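Local coordinates for protein transcriptional regulator, LacI family (Lactobacillus brevis, PDB 3JY6) that probably binds cis-regulatory DNA as a LacI-family transcription factor, here represented by its periplasmic-binding-protein-like domain, at residues S161-H165 / S166-Q170. Numbering follows the deposited sequence.
Sequences SSYNH and SEVHQ
The side chain of N164 overlaps that of E167 at the start of helix 165-177, where N164 occupies the N-cap position. Their CB atoms stand 3.5 Å apart, and the two side chains cross at about a right angle, with the amide and carboxylate planes turned 66° from each other. With its CG anti to the backbone N (chi1 -172°), N164 carries its amide back over the first turn, near S166 and E167. A bend in the E167 chain takes its carboxylate clear of the loop.

Two backbone bonds open the helical ladder. V168 N donates to N164 O at 3.2 Å with an N-H...O angle of 168°. H169 N reaches H165 O at 2.9 Å and is straighter still, lying close to the C=O direction. Both carbonyls are lined by side-chain carbon: V168 CG2 lies 3.3 Å from N164 O, and H169 CB rests 3.5 Å from H165 O.

Before the cap, CD2 of Y163 meets V168 CG2 at 4.1 Å, the two side chains meeting at a slant. This apolar contact joins the loop to the first turn, while both residues also touch V158 of strand 152-158. The hydroxyl of Y163 and ND1 of H165 are hydrogen-bonded to the two carboxylate oxygens of E195, so a single acidic group on helix 190-196 ties both rings to the neighbouring element; the H165 ring also meets F196 with its plane nearly parallel. H165 also packs against R224 of the second subunit, the one residue of the contact within reach of that chain. One turn on, H169 ND1 lies 5.1 Å from NE2 of H165.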
loop_
_atom_site.group_PDB
_atom_site.type_symbol
_atom_site.label_atom_id
_atom_site.label_comp_id
_atom_site.label_asym_id
_atom_site.label_seq_id
_atom_site.Cartn_x
_atom_site.Cartn_y
_atom_site.Cartn_z
ATOM N N SER A 161 15.974 -6.687 -7.272
ATOM C CA SER A 161 16.750 -7.445 -6.283
ATOM C C SER A 161 17.916 -6.662 -5.696
ATOM O O SER A 161 18.142 -6.686 -4.487
ATOM C CB SER A 161 17.300 -8.724 -6.916
ATOM O OG SER A 161 18.149 -8.421 -8.016
ATOM N N SER A 162 18.664 -5.979 -6.554
ATOM C CA SER A 162 19.816 -5.224 -6.091
ATOM C C SER A 162 20.088 -4.015 -6.961
ATOM O O SER A 162 20.684 -4.127 -8.033
ATOM C CB SER A 162 21.059 -6.117 -6.078
ATOM O OG SER A 162 21.442 -6.453 -7.403
ATOM N N TYR A 163 19.639 -2.857 -6.497
ATOM C CA TYR A 163 19.844 -1.607 -7.215
ATOM C C TYR A 163 20.163 -0.538 -6.190
ATOM O O TYR A 163 19.763 -0.649 -5.032
ATOM C CB TYR A 163 18.582 -1.205 -7.994
ATOM C CG TYR A 163 17.414 -0.759 -7.128
ATOM C CD1 TYR A 163 16.526 -1.687 -6.585
ATOM C CD2 TYR A 163 17.201 0.593 -6.851
ATOM C CE1 TYR A 163 15.449 -1.280 -5.788
ATOM C CE2 TYR A 163 16.128 1.015 -6.056
ATOM C CZ TYR A 163 15.257 0.074 -5.531
ATOM O OH TYR A 163 14.196 0.490 -4.763
ATOM N N ASN A 164 20.888 0.493 -6.601
ATOM C CA ASN A 164 21.218 1.575 -5.683
ATOM C C ASN A 164 20.361 2.762 -6.088
ATOM O O ASN A 164 20.124 2.969 -7.279
ATOM C CB ASN A 164 22.693 1.949 -5.793
ATOM C CG ASN A 164 23.118 2.924 -4.726
ATOM O OD1 ASN A 164 23.186 2.575 -3.546
ATOM N ND2 ASN A 164 23.399 4.158 -5.129
ATOM N N HIS A 165 19.899 3.539 -5.113
ATOM C CA HIS A 165 19.058 4.695 -5.418
ATOM C C HIS A 165 19.742 5.750 -6.276
ATOM O O HIS A 165 19.327 5.987 -7.411
ATOM C CB HIS A 165 18.553 5.372 -4.145
ATOM C CG HIS A 165 17.726 6.593 -4.410
ATOM N ND1 HIS A 165 16.484 6.534 -5.009
ATOM C CD2 HIS A 165 17.977 7.907 -4.193
ATOM C CE1 HIS A 165 16.005 7.758 -5.146
ATOM N NE2 HIS A 165 16.892 8.610 -4.659
ATOM N N SER A 166 20.779 6.387 -5.736
ATOM C CA SER A 166 21.479 7.441 -6.471
ATOM C C SER A 166 22.102 6.932 -7.765
ATOM O O SER A 166 22.330 7.703 -8.690
ATOM C CB SER A 166 22.553 8.095 -5.596
ATOM O OG SER A 166 23.625 7.208 -5.345
ATOM N N GLU A 167 22.378 5.634 -7.826
ATOM C CA GLU A 167 22.950 5.046 -9.028
ATOM C C GLU A 167 21.904 5.174 -10.142
ATOM O O GLU A 167 22.187 5.711 -11.217
ATOM C CB GLU A 167 23.297 3.571 -8.780
ATOM C CG GLU A 167 23.229 2.658 -10.013
ATOM C CD GLU A 167 24.492 2.663 -10.854
ATOM O OE1 GLU A 167 24.971 3.756 -11.223
ATOM O OE2 GLU A 167 25.001 1.560 -11.160
ATOM N N VAL A 168 20.696 4.686 -9.872
ATOM C CA VAL A 168 19.600 4.748 -10.841
ATOM C C VAL A 168 19.246 6.204 -11.134
ATOM O O VAL A 168 19.050 6.586 -12.284
ATOM C CB VAL A 168 18.351 4.004 -10.309
ATOM C CG1 VAL A 168 17.151 4.232 -11.230
ATOM C CG2 VAL A 168 18.657 2.515 -10.213
ATOM N N HIS A 169 19.172 7.008 -10.082
ATOM C CA HIS A 169 18.871 8.426 -10.212
ATOM C C HIS A 169 19.825 9.088 -11.215
ATOM O O HIS A 169 19.400 9.654 -12.218
ATOM C CB HIS A 169 19.023 9.106 -8.854
ATOM C CG HIS A 169 18.858 10.594 -8.898
ATOM N ND1 HIS A 169 17.623 11.206 -8.935
ATOM C CD2 HIS A 169 19.771 11.592 -8.899
ATOM C CE1 HIS A 169 17.783 12.516 -8.952
ATOM N NE2 HIS A 169 19.077 12.777 -8.930
ATOM N N GLN A 170 21.121 9.014 -10.935
ATOM C CA GLN A 170 22.127 9.627 -11.797
ATOM C C GLN A 170 22.015 9.214 -13.259
ATOM O O GLN A 170 22.210 10.034 -14.159
ATOM C CB GLN A 170 23.535 9.324 -11.263
ATOM C CG GLN A 170 23.846 10.037 -9.957
ATOM C CD GLN A 170 23.964 11.548 -10.119
ATOM O OE1 GLN A 170 24.019 12.288 -9.129
ATOM N NE2 GLN A 170 24.017 12.012 -11.367
#